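Local atomic coordinates of 4-hydroxy-tetrahydrodipicolinate synthase (PDB entry 6T3T), a protein that probably catalyses the condensation of pyruvate with aspartate beta-semialdehyde to 4-hydroxy-tetrahydrodipicolinate, a step on the way to lysine. Residues A[8-13]-A[37-42]; A[45-50]-A[265-270]; A[95-100]-A[126-131]; A[248-253]-A[269-274]. All blocks are in the same frame, centred on the assembly; numbering follows the deposited sequence.

Contact 1. Residues A[8-13]-A[37-42]; sequences TAIISP and DGIVPV
I10 lays both branches of its side chain against I39 and P41. With chi1 at 54°, I10 CG1 stands between the backbone N and the carbonyl carbon, where it comes within 3.7 Å of P41 CA and equally near V40 O. I10 CD1 ends 4.0 Å from P41 CB and is as close to I39 CG2. The other branch, I10 CG2, meets I39 CG2 at 3.8 Å, the side chains crossing at about a right angle. A beta-branched, apolar residue suits this place, since the fork at CB sends one branch to P41 and I39 and the other to I39, while L24 of helix 21-32 packs on it too. With an alanine here, I39 CG2 and the P41 ring would probably lose their partner, opening a gap beside that helix. The packing sits at the end of the first two parallel strands of the TIM barrel. V40 N gives a nearly straight bond to T8 O (2.8 Å, 176°), T8 N binds G38 O at 3.0 Å, and I10 N still reaches V40 O. A9 and V40 share the face nearer the predicted pyruvate site, small A9 by T45 and V40 by V204; on the other, with I39, the T8 hydroxyl is bonded to Q31. One water donates to I10 O and V40 O; a second donates to I10 O and S12 OG, itself also bonded to G46 O, and accepts from V42 N.

Contact 2. Residues A[45-50]-A[265-270]; sequences TGESPT and LELRLP. With SO4 (sulfate ion), chain E.
E47 OE1 accepts a hydrogen bond from a water at 2.6 Å and a straight but weak one from R268 N at 3.3 Å. The same water donates to R268 O and accepts from T50 OG1, tying together two loops of the TIM barrel: the one leaving strand 38-40, on the catalytic rim, and the one before helix 276-295. The other carboxylate oxygen, OE2, forms a salt bridge with K254. R268 has CG anti to the carbonyl carbon (chi1 -67°) and runs extended from CG to NE, sliding past T50 in the opposite direction; this carries the guanidinium to the T50 carbonyl. There R268 NH1 donates to T50 O at 2.9 Å, the oxygen near the guanidinium plane. Arginine suits the spot because it also bridges to E55 and forms a cation-pi contact with F14. A leucine in its place would probably leave T50 O and the E55 carboxylate without their mate. T50 CG2 touches P270 CD, while P49 and P270 pack on N80 of the second subunit. T45, predicted to bind pyruvate, holds a sulfate ion, probably from the crystallisation liquor and also bound by T44 OG1: sulfate O1 lies 2.6 Å from T45 N and 2.7 Å from T45 OG1.

Contact 3. Residues A[95-100]-A[126-131]; sequences IGVDGV and TSLPIL
V100 is hydrogen-bonded through both its N and its O to the neighbouring parallel strand: its N donates to P129 O at 3.1 Å, and its O accepts from L131 N at 2.9 Å, nearly along the C=O axis and almost straight (178°). V100 pairs with I130, and their side chains lie side by side, pointing the same way. Because chi1 of V100 is -71°, its CG2 falls between the backbone N and the carbonyl carbon and touches I130 CG1 at 3.7 Å, while CG1 meets L128. Here L128 crosses both valines at about a right angle. L128 CD1 touches both, 3.9 Å from V97 CG2 and 4.1 Å from V100 CG1, and L128 CD2 approaches V97 O at 3.6 Å. The forked leucine fits because one methyl can meet the two valines while the other meets the V97 carbonyl. These strands, 99-103 and 130-134, flank helix 112-125 in one beta-alpha-beta unit of the TIM barrel, the right-handed crossover of that fold. V100 packs on T89 and A92 of helix 82-95. L131, by contrast, packs on F74 and lies near V204 and K162, the predicted pyruvate-binding and Schiff-base residues. G99 is fully extended opposite P129, where a CB on it would stand only 2.9 Å from P129 O. P129 CD lies 3.2 Å from D98 O; proline has no N-H, so the D98 carbonyl meets a ring CH2 there rather than a donor. T126 OG1 accepts from L128 N in an ST turn and is also bonded to E93.

Contact 4. Residues A[248-253]-A[269-274]; sequences TNPVPV and LPLAPL
V251 and L271 bury the largest areas of this contact, followed by L274, and together they form an apolar seam with no hydrogen bond across it. V251, at the start of helix 251-259, has CG1 anti to its N (chi1 180°), which directs that methyl onto L274 CD2 at 3.6 Å and close to A272 O at 3.5 Å. Its other methyl, V251 CG2, lies 4.3 Å from L271 CB. The compact beta-branched residue thus sits between L271 and L274, a methyl for each. L271 points toward the helix start and splits its tip between two partners. L271 CD1 lies against P250 CD at 3.6 Å, and L271 CD2 meets T248 CG2 at 3.8 Å, crossing both side chains at about a right angle. L274 slides past V251 in the opposite direction, and L274 CD2 also reaches P252 CG at 4.2 Å, so the branched leucine tip meets both V251 and P252. P250 sits at the N-cap, after a cis peptide bond, and offers a rigid ring whose CD and CG meet L271 CD1; V251 N then bonds to T248 O at 3.0 Å. T248 OG1 is hydrogen-bonded to N108 O of the second subunit, and P273 packs on R117 of that subunit. The seam joins the beginning of helix 251-259 to the loop leading into helix 276-295, and P250 packs on E47 in the loop that follows strand 38-40.

Contacts 1 and 3 belong to the same barrel sheet, each pairing neighbouring parallel strands, yet they do not touch and their centres are 15 Å apart. Both are buried, and backbone hydrogen bonds and aliphatic packing dominate. Contact 2, only partly buried, joins its loops by an arginine-to-carbonyl bond, a weak backbone bond and a shared water, its charged groups having their salt-bridge partners outside. Contact 4 is buried but purely apolar across its segments. These last two share L269 and P270, and both touch the second subunit, as neither barrel contact does. They also meet through T45 OG1 and N249 ND2. Contact 1 leads into this region, I11 packing on V253, while contact 3 lies across the chain's centre from contact 4.

Contact 1. Residues A[8-13]-A[37-42]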
loop_
_atom_site.group_PDB
_atom_site.type_symbol
_atom_site.label_atom_id
_atom_site.label_comp_id
_atom_site.label_asym_id
_atom_site.label_seq_id
_atom_site.Cartn_x
_atom_site.Cartn_y
_atom_site.Cartn_z
ATOM N N THR A 8 10.404 -27.035 10.151
ATOM C CA THR A 8 10.075 -26.164 11.269
ATOM C C THR A 8 11.162 -25.105 11.421
ATOM O O THR A 8 12.326 -25.446 11.630
ATOM C CB THR A 8 9.922 -27.008 12.539
ATOM O OG1 THR A 8 8.891 -27.982 12.323
ATOM C CG2 THR A 8 9.601 -26.145 13.800
ATOM N N ALA A 9 10.795 -23.827 11.282
ATOM C CA ALA A 9 11.682 -22.726 11.661
ATOM C C ALA A 9 11.654 -22.648 13.184
ATOM O O ALA A 9 10.685 -22.167 13.775
ATOM C CB ALA A 9 11.246 -21.410 11.016
ATOM N N ILE A 10 12.681 -23.198 13.832
ATOM C CA ILE A 10 12.672 -23.335 15.280
ATOM C C ILE A 10 13.051 -22.024 15.942
ATOM O O ILE A 10 13.884 -21.258 15.428
ATOM C CB ILE A 10 13.625 -24.459 15.730
ATOM C CG1 ILE A 10 15.037 -24.223 15.158
ATOM C CG2 ILE A 10 13.090 -25.784 15.324
ATOM C CD1 ILE A 10 16.082 -24.895 15.990
ATOM N N ILE A 11 12.451 -21.781 17.114
ATOM C CA ILE A 11 12.953 -20.736 18.020
ATOM C C ILE A 11 14.401 -21.060 18.427
ATOM O O ILE A 11 14.846 -22.207 18.372
ATOM C CB ILE A 11 12.056 -20.628 19.263
ATOM C CG1 ILE A 11 11.982 -21.977 19.982
ATOM C CG2 ILE A 11 10.624 -20.210 18.902
ATOM C CD1 ILE A 11 11.672 -21.866 21.477
ATOM N N SER A 12 15.125 -20.040 18.885
ATOM C CA SER A 12 16.405 -20.253 19.545
ATOM C C SER A 12 16.095 -20.178 21.032
ATOM O O SER A 12 15.836 -19.079 21.546
ATOM C CB SER A 12 17.452 -19.200 19.159
ATOM O OG SER A 12 17.842 -19.326 17.816
ATOM N N PRO A 13 16.044 -21.300 21.758
ATOM C CA PRO A 13 15.678 -21.221 23.176
ATOM C C PRO A 13 16.804 -20.581 23.973
ATOM O O PRO A 13 17.979 -20.883 23.761
ATOM C CB PRO A 13 15.430 -22.683 23.575
ATOM C CG PRO A 13 16.129 -23.498 22.564
ATOM C CD PRO A 13 16.110 -22.693 21.282
ATOM N N ASP A 37 9.771 -33.083 8.412
ATOM C CA ASP A 37 10.758 -33.476 7.417
ATOM C C ASP A 37 12.110 -32.824 7.633
ATOM O O ASP A 37 13.120 -33.375 7.174
ATOM C CB ASP A 37 10.243 -33.167 6.018
ATOM C CG ASP A 37 9.010 -33.976 5.698
ATOM O OD1 ASP A 37 9.154 -35.207 5.580
ATOM O OD2 ASP A 37 7.895 -33.406 5.683
ATOM N N GLY A 38 12.155 -31.680 8.304
ATOM C CA GLY A 38 13.431 -31.017 8.484
ATOM C C GLY A 38 13.285 -29.800 9.362
ATOM O O GLY A 38 12.180 -29.418 9.763
ATOM N N ILE A 39 14.428 -29.181 9.641
ATOM C CA ILE A 39 14.546 -28.081 10.591
ATOM C C ILE A 39 15.237 -26.907 9.902
ATOM O O ILE A 39 16.206 -27.095 9.159
ATOM C CB ILE A 39 15.347 -28.525 11.844
ATOM C CG1 ILE A 39 14.718 -29.771 12.488
ATOM C CG2 ILE A 39 15.479 -27.381 12.864
ATOM C CD1 ILE A 39 13.383 -29.518 13.187
ATOM N N VAL A 40 14.748 -25.699 10.155
ATOM C CA VAL A 40 15.432 -24.470 9.760
ATOM C C VAL A 40 15.895 -23.757 11.024
ATOM O O VAL A 40 15.116 -23.028 11.645
ATOM C CB VAL A 40 14.525 -23.562 8.931
ATOM C CG1 VAL A 40 15.214 -22.244 8.697
ATOM C CG2 VAL A 40 14.168 -24.228 7.639
ATOM N N PRO A 41 17.126 -23.959 11.464
ATOM C CA PRO A 41 17.610 -23.232 12.637
ATOM C C PRO A 41 18.066 -21.840 12.250
ATOM O O PRO A 41 18.473 -21.597 11.114
ATOM C CB PRO A 41 18.783 -24.092 13.124
ATOM C CG PRO A 41 19.338 -24.688 11.834
ATOM C CD PRO A 41 18.167 -24.815 10.862
ATOM N N VAL A 42 17.987 -20.933 13.224
ATOM C CA VAL A 42 18.489 -19.556 13.181
ATOM C C VAL A 42 18.043 -18.777 11.946
ATOM O O VAL A 42 18.853 -18.104 11.290
ATOM C CB VAL A 42 20.033 -19.526 13.336
ATOM C CG1 VAL A 42 20.424 -20.244 14.606
ATOM C CG2 VAL A 42 20.784 -20.136 12.143
HETATM O O HOH W 1 16.914 -21.216 15.737
HETATM O O HOH W 2 14.569 -20.458 12.855
#

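Contact 2. Residues A[45-50]-A[265-270]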
loop_
_atom_site.group_PDB
_atom_site.type_symbol
_atom_site.label_atom_id
_atom_site.label_comp_id
_atom_site.label_asym_id
_atom_site.label_seq_id
_atom_site.Cartn_x
_atom_site.Cartn_y
_atom_site.Cartn_z
ATOM N N THR A 45 12.511 -16.708 13.012
ATOM C CA THR A 45 11.897 -17.314 14.182
ATOM C C THR A 45 12.947 -17.619 15.241
ATOM O O THR A 45 12.642 -17.567 16.438
ATOM C CB THR A 45 11.096 -18.560 13.763
ATOM O OG1 THR A 45 10.302 -18.243 12.600
ATOM C CG2 THR A 45 10.125 -19.000 14.903
ATOM N N GLY A 46 14.194 -17.876 14.827
ATOM C CA GLY A 46 15.303 -18.073 15.739
ATOM C C GLY A 46 16.028 -16.811 16.152
ATOM O O GLY A 46 17.094 -16.903 16.771
ATOM N N GLU A 47 15.463 -15.635 15.863
ATOM C CA GLU A 47 16.050 -14.354 16.274
ATOM C C GLU A 47 17.499 -14.208 15.799
ATOM O O GLU A 47 18.387 -13.800 16.554
ATOM C CB GLU A 47 15.936 -14.152 17.794
ATOM C CG GLU A 47 14.510 -14.269 18.315
ATOM C CD GLU A 47 14.409 -14.188 19.841
ATOM O OE1 GLU A 47 14.795 -13.177 20.465
ATOM O OE2 GLU A 47 13.968 -15.182 20.436
ATOM N N SER A 48 17.747 -14.572 14.542
ATOM C CA SER A 48 19.091 -14.401 13.992
ATOM C C SER A 48 19.676 -13.003 14.193
ATOM O O SER A 48 20.891 -12.922 14.436
ATOM C CB SER A 48 19.134 -14.789 12.504
ATOM O OG SER A 48 18.182 -14.117 11.702
ATOM N N PRO A 49 18.913 -11.892 14.129
ATOM C CA PRO A 49 19.555 -10.568 14.322
ATOM C C PRO A 49 20.251 -10.382 15.661
ATOM O O PRO A 49 21.198 -9.590 15.744
ATOM C CB PRO A 49 18.389 -9.581 14.174
ATOM C CG PRO A 49 17.402 -10.280 13.313
ATOM C CD PRO A 49 17.495 -11.742 13.732
ATOM N N THR A 50 19.786 -11.032 16.730
ATOM C CA THR A 50 20.320 -10.764 18.056
ATOM C C THR A 50 21.215 -11.871 18.581
ATOM O O THR A 50 21.579 -11.836 19.757
ATOM C CB THR A 50 19.190 -10.485 19.055
ATOM O OG1 THR A 50 18.287 -11.599 19.111
ATOM C CG2 THR A 50 18.418 -9.241 18.647
ATOM N N LEU A 265 10.558 -17.551 28.497
ATOM C CA LEU A 265 10.141 -16.391 27.718
ATOM C C LEU A 265 11.242 -15.345 27.877
ATOM O O LEU A 265 11.148 -14.398 28.659
ATOM C CB LEU A 265 8.779 -15.870 28.144
ATOM C CG LEU A 265 8.326 -14.677 27.297
ATOM C CD1 LEU A 265 8.760 -14.864 25.850
ATOM C CD2 LEU A 265 6.837 -14.536 27.381
ATOM N N GLU A 266 12.352 -15.620 27.214
ATOM C CA GLU A 266 13.476 -14.702 27.101
ATOM C C GLU A 266 13.569 -14.246 25.652
ATOM O O GLU A 266 13.829 -15.056 24.759
ATOM C CB GLU A 266 14.776 -15.360 27.531
ATOM C CG GLU A 266 15.677 -14.463 28.312
ATOM C CD GLU A 266 16.839 -15.210 28.899
ATOM O OE1 GLU A 266 16.725 -15.603 30.067
ATOM O OE2 GLU A 266 17.878 -15.353 28.219
ATOM N N LEU A 267 13.320 -12.970 25.426
ATOM C CA LEU A 267 13.465 -12.352 24.122
ATOM C C LEU A 267 14.600 -11.339 24.180
ATOM O O LEU A 267 14.769 -10.634 25.183
ATOM C CB LEU A 267 12.160 -11.681 23.695
ATOM C CG LEU A 267 11.003 -12.650 23.521
ATOM C CD1 LEU A 267 9.652 -11.974 23.768
ATOM C CD2 LEU A 267 11.071 -13.240 22.135
ATOM N N ARG A 268 15.358 -11.251 23.108
ATOM C CA ARG A 268 16.418 -10.256 23.031
ATOM C C ARG A 268 15.907 -8.994 22.350
ATOM O O ARG A 268 15.293 -9.063 21.276
ATOM C CB ARG A 268 17.614 -10.833 22.285
ATOM C CG ARG A 268 18.270 -11.950 23.083
ATOM C CD ARG A 268 19.406 -12.666 22.315
ATOM N NE ARG A 268 20.148 -13.517 23.240
ATOM C CZ ARG A 268 21.337 -14.058 22.993
ATOM N NH1 ARG A 268 21.968 -13.851 21.834
ATOM N NH2 ARG A 268 21.904 -14.802 23.927
ATOM N N LEU A 269 16.174 -7.855 22.981
ATOM C CA LEU A 269 15.822 -6.564 22.423
ATOM C C LEU A 269 16.464 -6.399 21.050
ATOM O O LEU A 269 17.634 -6.741 20.867
ATOM C CB LEU A 269 16.254 -5.445 23.372
ATOM C CG LEU A 269 15.419 -5.236 24.657
ATOM C CD1 LEU A 269 16.043 -4.220 25.618
ATOM C CD2 LEU A 269 14.006 -4.831 24.296
ATOM N N PRO A 270 15.756 -5.811 20.075
ATOM C CA PRO A 270 14.545 -4.991 20.237
ATOM C C PRO A 270 13.192 -5.734 20.347
ATOM O O PRO A 270 12.158 -5.070 20.387
ATOM C CB PRO A 270 14.579 -4.111 18.974
ATOM C CG PRO A 270 15.124 -5.080 17.896
ATOM C CD PRO A 270 16.191 -5.897 18.663
HETATM S S SO4 E . 12.222 -17.944 9.441
HETATM O O1 SO4 E . 12.395 -18.252 10.864
HETATM O O2 SO4 E . 12.776 -18.978 8.578
HETATM O O3 SO4 E . 12.983 -16.745 9.107
HETATM O O4 SO4 E . 10.795 -17.807 9.191
HETATM O O HOH W 3 15.507 -10.954 19.223
#

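Contact 3. Residues A[95-100]-A[126-131]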
loop_
_atom_site.group_PDB
_atom_site.type_symbol
_atom_site.label_atom_id
_atom_site.label_comp_id
_atom_site.label_asym_id
_atom_site.label_seq_id
_atom_site.Cartn_x
_atom_site.Cartn_y
_atom_site.Cartn_z
ATOM N N ILE A 95 29.969 -27.414 9.080
ATOM C CA ILE A 95 29.251 -28.146 10.125
ATOM C C ILE A 95 28.569 -29.383 9.535
ATOM O O ILE A 95 28.459 -30.427 10.202
ATOM C CB ILE A 95 28.261 -27.205 10.854
ATOM C CG1 ILE A 95 29.005 -26.393 11.936
ATOM C CG2 ILE A 95 27.089 -27.978 11.447
ATOM C CD1 ILE A 95 28.320 -25.105 12.315
ATOM N N GLY A 96 28.092 -29.295 8.292
ATOM C CA GLY A 96 27.551 -30.461 7.603
ATOM C C GLY A 96 26.040 -30.517 7.498
ATOM O O GLY A 96 25.448 -31.591 7.626
ATOM N N VAL A 97 25.402 -29.400 7.173
ATOM C CA VAL A 97 23.948 -29.372 7.057
ATOM C C VAL A 97 23.542 -29.906 5.689
ATOM O O VAL A 97 24.386 -30.175 4.830
ATOM C CB VAL A 97 23.410 -27.947 7.281
ATOM C CG1 VAL A 97 23.858 -27.407 8.628
ATOM C CG2 VAL A 97 23.895 -27.009 6.156
ATOM N N ASP A 98 22.243 -30.063 5.467
ATOM C CA ASP A 98 21.794 -30.502 4.160
ATOM C C ASP A 98 21.638 -29.364 3.159
ATOM O O ASP A 98 21.648 -29.634 1.957
ATOM C CB ASP A 98 20.476 -31.240 4.309
ATOM C CG ASP A 98 20.580 -32.363 5.289
ATOM O OD1 ASP A 98 21.344 -33.315 5.014
ATOM O OD2 ASP A 98 19.967 -32.255 6.374
ATOM N N GLY A 99 21.518 -28.120 3.617
ATOM C CA GLY A 99 21.305 -26.984 2.731
ATOM C C GLY A 99 21.150 -25.716 3.549
ATOM O O GLY A 99 21.149 -25.752 4.776
ATOM N N VAL A 100 20.959 -24.581 2.860
ATOM C CA VAL A 100 20.831 -23.301 3.552
ATOM C C VAL A 100 19.620 -22.542 3.034
ATOM O O VAL A 100 19.176 -22.736 1.901
ATOM C CB VAL A 100 22.082 -22.392 3.453
ATOM C CG1 VAL A 100 23.230 -22.953 4.272
ATOM C CG2 VAL A 100 22.492 -22.134 1.991
ATOM N N THR A 126 29.289 -22.416 -2.945
ATOM C CA THR A 126 28.977 -23.600 -2.157
ATOM C C THR A 126 28.405 -24.707 -3.028
ATOM O O THR A 126 27.776 -24.447 -4.053
ATOM C CB THR A 126 27.981 -23.262 -1.044
ATOM O OG1 THR A 126 27.752 -24.433 -0.276
ATOM C CG2 THR A 126 26.634 -22.783 -1.617
ATOM N N SER A 127 28.612 -25.952 -2.598
ATOM C CA SER A 127 27.932 -27.085 -3.214
ATOM C C SER A 127 26.607 -27.416 -2.538
ATOM O O SER A 127 25.888 -28.304 -3.014
ATOM C CB SER A 127 28.823 -28.332 -3.204
ATOM O OG SER A 127 29.150 -28.681 -1.877
ATOM N N LEU A 128 26.275 -26.744 -1.444
ATOM C CA LEU A 128 25.024 -27.019 -0.749
ATOM C C LEU A 128 23.815 -26.632 -1.610
ATOM O O LEU A 128 23.864 -25.640 -2.358
ATOM C CB LEU A 128 24.978 -26.253 0.575
ATOM C CG LEU A 128 25.898 -26.779 1.679
ATOM C CD1 LEU A 128 25.770 -25.897 2.905
ATOM C CD2 LEU A 128 25.566 -28.221 2.013
ATOM N N PRO A 129 22.721 -27.385 -1.531
ATOM C CA PRO A 129 21.447 -26.885 -2.071
ATOM C C PRO A 129 21.028 -25.629 -1.326
ATOM O O PRO A 129 21.294 -25.482 -0.133
ATOM C CB PRO A 129 20.466 -28.037 -1.812
ATOM C CG PRO A 129 21.352 -29.252 -1.633
ATOM C CD PRO A 129 22.576 -28.731 -0.944
ATOM N N ILE A 130 20.327 -24.737 -2.037
ATOM C CA ILE A 130 19.937 -23.431 -1.516
ATOM C C ILE A 130 18.430 -23.239 -1.656
ATOM O O ILE A 130 17.858 -23.543 -2.705
ATOM C CB ILE A 130 20.682 -22.306 -2.243
ATOM C CG1 ILE A 130 22.090 -22.164 -1.638
ATOM C CG2 ILE A 130 19.902 -20.996 -2.152
ATOM C CD1 ILE A 130 23.080 -21.604 -2.583
ATOM N N LEU A 131 17.786 -22.776 -0.589
ATOM C CA LEU A 131 16.419 -22.262 -0.655
ATOM C C LEU A 131 16.481 -20.741 -0.565
ATOM O O LEU A 131 17.073 -20.200 0.375
ATOM C CB LEU A 131 15.554 -22.839 0.472
ATOM C CG LEU A 131 15.219 -24.338 0.508
ATOM C CD1 LEU A 131 14.647 -24.694 1.876
ATOM C CD2 LEU A 131 14.202 -24.732 -0.574
#

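Contact 4. Residues A[248-253]-A[269-274]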
loop_
_atom_site.group_PDB
_atom_site.type_symbol
_atom_site.label_atom_id
_atom_site.label_comp_id
_atom_site.label_asym_id
_atom_site.label_seq_id
_atom_site.Cartn_x
_atom_site.Cartn_y
_atom_site.Cartn_z
ATOM N N THR A 248 4.915 -9.376 16.026
ATOM C CA THR A 248 5.920 -9.961 15.142
ATOM C C THR A 248 6.478 -11.287 15.661
ATOM O O THR A 248 6.932 -11.393 16.807
ATOM C CB THR A 248 7.067 -8.977 14.895
ATOM O OG1 THR A 248 7.950 -9.532 13.904
ATOM C CG2 THR A 248 7.865 -8.708 16.168
ATOM N N ASN A 249 6.385 -12.307 14.814
ATOM C CA ASN A 249 7.090 -13.557 15.014
ATOM C C ASN A 249 8.565 -13.272 15.301
ATOM O O ASN A 249 9.167 -12.448 14.614
ATOM C CB ASN A 249 6.927 -14.410 13.753
ATOM C CG ASN A 249 7.670 -15.716 13.838
ATOM O OD1 ASN A 249 7.420 -16.539 14.715
ATOM N ND2 ASN A 249 8.616 -15.900 12.946
ATOM N N PRO A 250 9.195 -13.938 16.292
ATOM C CA PRO A 250 8.738 -15.080 17.107
ATOM C C PRO A 250 8.156 -14.788 18.483
ATOM O O PRO A 250 8.135 -15.725 19.289
ATOM C CB PRO A 250 10.021 -15.882 17.296
ATOM C CG PRO A 250 11.071 -14.772 17.497
ATOM C CD PRO A 250 10.635 -13.667 16.515
ATOM N N VAL A 251 7.710 -13.562 18.789
ATOM C CA VAL A 251 7.190 -13.297 20.133
ATOM C C VAL A 251 5.991 -14.173 20.465
ATOM O O VAL A 251 5.995 -14.794 21.544
ATOM C CB VAL A 251 6.881 -11.800 20.317
ATOM C CG1 VAL A 251 6.346 -11.589 21.715
ATOM C CG2 VAL A 251 8.108 -10.944 20.083
ATOM N N PRO A 252 4.950 -14.280 19.619
ATOM C CA PRO A 252 3.829 -15.180 19.981
ATOM C C PRO A 252 4.238 -16.640 20.100
ATOM O O PRO A 252 3.875 -17.289 21.088
ATOM C CB PRO A 252 2.806 -14.952 18.857
ATOM C CG PRO A 252 3.148 -13.601 18.300
ATOM C CD PRO A 252 4.662 -13.558 18.359
ATOM N N VAL A 253 4.978 -17.189 19.130
ATOM C CA VAL A 253 5.299 -18.611 19.222
ATOM C C VAL A 253 6.221 -18.882 20.410
ATOM O O VAL A 253 6.073 -19.889 21.104
ATOM C CB VAL A 253 5.879 -19.161 17.903
ATOM C CG1 VAL A 253 7.325 -18.690 17.635
ATOM C CG2 VAL A 253 5.821 -20.673 17.931
ATOM N N LEU A 269 16.174 -7.855 22.981
ATOM C CA LEU A 269 15.822 -6.564 22.423
ATOM C C LEU A 269 16.464 -6.399 21.050
ATOM O O LEU A 269 17.634 -6.741 20.867
ATOM C CB LEU A 269 16.254 -5.445 23.372
ATOM C CG LEU A 269 15.419 -5.236 24.657
ATOM C CD1 LEU A 269 16.043 -4.220 25.618
ATOM C CD2 LEU A 269 14.006 -4.831 24.296
ATOM N N PRO A 270 15.756 -5.811 20.075
ATOM C CA PRO A 270 14.545 -4.991 20.237
ATOM C C PRO A 270 13.192 -5.734 20.347
ATOM O O PRO A 270 12.158 -5.070 20.387
ATOM C CB PRO A 270 14.579 -4.111 18.974
ATOM C CG PRO A 270 15.124 -5.080 17.896
ATOM C CD PRO A 270 16.191 -5.897 18.663
ATOM N N LEU A 271 13.171 -7.062 20.389
ATOM C CA LEU A 271 11.914 -7.769 20.645
ATOM C C LEU A 271 11.514 -7.652 22.119
ATOM O O LEU A 271 12.369 -7.666 23.012
ATOM C CB LEU A 271 12.029 -9.249 20.241
ATOM C CG LEU A 271 12.242 -9.509 18.736
ATOM C CD1 LEU A 271 12.141 -10.983 18.440
ATOM C CD2 LEU A 271 11.252 -8.737 17.893
ATOM N N ALA A 272 10.211 -7.532 22.366
ATOM C CA ALA A 272 9.638 -7.329 23.689
ATOM C C ALA A 272 8.404 -8.207 23.825
ATOM O O ALA A 272 7.809 -8.605 22.817
ATOM C CB ALA A 272 9.260 -5.860 23.928
ATOM N N PRO A 273 7.999 -8.530 25.059
ATOM C CA PRO A 273 6.812 -9.381 25.267
ATOM C C PRO A 273 5.541 -8.748 24.726
ATOM O O PRO A 273 5.459 -7.542 24.509
ATOM C CB PRO A 273 6.730 -9.513 26.791
ATOM C CG PRO A 273 8.143 -9.235 27.280
ATOM C CD PRO A 273 8.683 -8.206 26.326
ATOM N N LEU A 274 4.529 -9.592 24.532
ATOM C CA LEU A 274 3.250 -9.151 23.986
ATOM C C LEU A 274 2.569 -8.133 24.897
ATOM O O LEU A 274 2.704 -8.168 26.119
ATOM C CB LEU A 274 2.311 -10.341 23.796
ATOM C CG LEU A 274 2.760 -11.442 22.840
ATOM C CD1 LEU A 274 1.778 -12.599 22.913
ATOM C CD2 LEU A 274 2.825 -10.887 21.426
#